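PLP-Dependent L-Arginine Hydroxylase MppP (Streptomyces wadayamensis, PDB 6C9B) is a PLP-dependent oxidase that acts on L-arginine, giving 4-hydroxy-2-ketoarginine and 2-ketoarginine as products. Local coordinates at residues B[296-301]-B[310-315]. Sequence-based numbering, arbitrary orientation.
Sequences EGVSFP and ERVAFA
Pro301 CG lies over one face of the Arg311 guanidinium, with Pro301 CB 3.7 Å from NH2, while the same CG rests 3.7 Å from Arg311 CB farther back. A rigid pyrrolidine suits this place because it offers the flat cation an apolar surface and competes for none of its N-H groups; NE instead makes a salt bridge to Asp302, which helps to fix the plane. The Phe300 ring stands obliquely to its neighbours, with Arg311 O and Val312 CG2 near its CD1-CE1 side. Its plane is turned 35° from the Glu310 carboxylate, whose oxygens are taken up by salt bridges to Arg285 and Arg289, which probably stabilise the buried acid in its charged form. With CG anti to its carbonyl carbon (chi1 -70°), Phe300 also reaches Val288 and Arg289 of the helix 256-291.

These residues belong to a beta hairpin in the smaller, five-stranded mixed sheet of this PLP-dependent aminotransferase fold: strand 298-299 forms an edge beside 309-314, which on its other side pairs with 350-354. Ser299 and Ala313 are the antiparallel hydrogen-bonded pair. Ala313 N reaches Ser299 O at 2.9 Å in a nearly straight bond, whereas Ser299 N, 3.0 Å from Ala313 O, is tilted 33° from the carbonyl plane. The small side chains of this pair share a face, with Ser299 OG 3.7 Å from Ala313 CB. Branched valines suit the extended backbone: Val298 CG1, anti to its backbone N, meets Val312 CG2 at 3.7 Å. Beyond the non-hydrogen-bonded pair Val298-Phe314, Gly297 turns with a positive phi, where a CB would press against the carbonyl O of Glu296, so glycine fits, and its own O accepts a 2.8 Å bond from Ala315 N.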
loop_
_atom_site.group_PDB
_atom_site.type_symbol
_atom_site.label_atom_id
_atom_site.label_comp_id
_atom_site.label_asym_id
_atom_site.label_seq_id
_atom_site.Cartn_x
_atom_site.Cartn_y
_atom_site.Cartn_z
ATOM N N GLU B 296 -8.470 -17.309 -38.598
ATOM C CA GLU B 296 -7.429 -16.833 -39.497
ATOM C C GLU B 296 -6.782 -15.591 -38.905
ATOM O O GLU B 296 -7.464 -14.710 -38.366
ATOM C CB GLU B 296 -8.004 -16.539 -40.887
ATOM C CG GLU B 296 -7.754 -17.659 -41.911
ATOM C CD GLU B 296 -6.573 -17.378 -42.841
ATOM O OE1 GLU B 296 -6.708 -16.541 -43.760
ATOM O OE2 GLU B 296 -5.505 -17.998 -42.657
ATOM N N GLY B 297 -5.459 -15.548 -38.969
ATOM C CA GLY B 297 -4.712 -14.412 -38.474
ATOM C C GLY B 297 -4.344 -14.453 -37.005
ATOM O O GLY B 297 -3.634 -13.549 -36.547
ATOM N N VAL B 298 -4.795 -15.457 -36.248
ATOM C CA VAL B 298 -4.538 -15.521 -34.809
ATOM C C VAL B 298 -3.323 -16.400 -34.547
ATOM O O VAL B 298 -3.135 -17.437 -35.200
ATOM C CB VAL B 298 -5.757 -16.061 -34.043
ATOM C CG1 VAL B 298 -5.421 -16.230 -32.567
ATOM C CG2 VAL B 298 -6.947 -15.130 -34.203
ATOM N N SER B 299 -2.513 -15.996 -33.577
ATOM C CA SER B 299 -1.419 -16.832 -33.110
ATOM C C SER B 299 -1.156 -16.532 -31.651
ATOM O O SER B 299 -1.618 -15.523 -31.098
ATOM C CB SER B 299 -0.150 -16.608 -33.939
ATOM O OG SER B 299 0.280 -15.269 -33.819
ATOM N N PHE B 300 -0.366 -17.404 -31.038
ATOM C CA PHE B 300 -0.031 -17.295 -29.623
ATOM C C PHE B 300 1.456 -17.069 -29.453
ATOM O O PHE B 300 2.253 -17.987 -29.727
ATOM C CB PHE B 300 -0.484 -18.551 -28.890
ATOM C CG PHE B 300 -1.971 -18.628 -28.790
ATOM C CD1 PHE B 300 -2.626 -18.000 -27.747
ATOM C CD2 PHE B 300 -2.706 -19.242 -29.771
ATOM C CE1 PHE B 300 -3.991 -18.024 -27.669
ATOM C CE2 PHE B 300 -4.087 -19.268 -29.692
ATOM C CZ PHE B 300 -4.710 -18.650 -28.644
ATOM N N PRO B 301 1.879 -15.859 -29.068
ATOM C CA PRO B 301 3.322 -15.559 -29.073
ATOM C C PRO B 301 4.131 -16.327 -28.049
ATOM O O PRO B 301 5.349 -16.448 -28.238
ATOM C CB PRO B 301 3.379 -14.051 -28.802
ATOM C CG PRO B 301 2.037 -13.624 -28.450
ATOM C CD PRO B 301 1.052 -14.648 -28.900
ATOM N N GLU B 310 -2.300 -14.651 -20.728
ATOM C CA GLU B 310 -2.056 -15.203 -22.059
ATOM C C GLU B 310 -2.144 -14.103 -23.103
ATOM O O GLU B 310 -3.192 -13.471 -23.253
ATOM C CB GLU B 310 -3.075 -16.318 -22.367
ATOM C CG GLU B 310 -3.004 -16.911 -23.756
ATOM C CD GLU B 310 -1.845 -17.890 -23.957
ATOM O OE1 GLU B 310 -0.979 -18.026 -23.067
ATOM O OE2 GLU B 310 -1.798 -18.515 -25.031
ATOM N N ARG B 311 -1.082 -13.940 -23.884
ATOM C CA ARG B 311 -1.090 -13.023 -25.022
ATOM C C ARG B 311 -1.661 -13.711 -26.251
ATOM O O ARG B 311 -1.387 -14.885 -26.517
ATOM C CB ARG B 311 0.319 -12.527 -25.351
ATOM C CG ARG B 311 0.977 -11.719 -24.241
ATOM C CD ARG B 311 2.155 -10.936 -24.791
ATOM N NE ARG B 311 3.235 -11.804 -25.240
ATOM C CZ ARG B 311 4.339 -11.354 -25.834
ATOM N NH1 ARG B 311 4.462 -10.060 -26.059
ATOM N NH2 ARG B 311 5.299 -12.188 -26.219
ATOM N N VAL B 312 -2.449 -12.959 -27.009
ATOM C CA VAL B 312 -2.995 -13.412 -28.280
ATOM C C VAL B 312 -2.661 -12.348 -29.323
ATOM O O VAL B 312 -2.876 -11.156 -29.086
ATOM C CB VAL B 312 -4.516 -13.657 -28.192
ATOM C CG1 VAL B 312 -5.233 -12.424 -27.804
ATOM C CG2 VAL B 312 -5.041 -14.177 -29.522
ATOM N N ALA B 313 -2.106 -12.767 -30.454
ATOM C CA ALA B 313 -1.747 -11.864 -31.535
ATOM C C ALA B 313 -2.704 -12.034 -32.699
ATOM O O ALA B 313 -3.239 -13.123 -32.938
ATOM C CB ALA B 313 -0.328 -12.120 -32.044
ATOM N N PHE B 314 -2.888 -10.962 -33.454
ATOM C CA PHE B 314 -3.748 -11.046 -34.622
ATOM C C PHE B 314 -3.104 -10.276 -35.762
ATOM O O PHE B 314 -2.414 -9.276 -35.546
ATOM C CB PHE B 314 -5.160 -10.523 -34.333
ATOM C CG PHE B 314 -5.228 -9.644 -33.168
ATOM C CD1 PHE B 314 -4.920 -8.305 -33.284
ATOM C CD2 PHE B 314 -5.546 -10.160 -31.926
ATOM C CE1 PHE B 314 -4.953 -7.488 -32.185
ATOM C CE2 PHE B 314 -5.576 -9.363 -30.832
ATOM C CZ PHE B 314 -5.283 -8.017 -30.956
ATOM N N ALA B 315 -3.275 -10.785 -36.966
ATOM C CA ALA B 315 -2.923 -10.008 -38.135
ATOM C C ALA B 315 -4.135 -9.176 -38.527
ATOM O O ALA B 315 -5.281 -9.588 -38.331
ATOM C CB ALA B 315 -2.484 -10.922 -39.280
#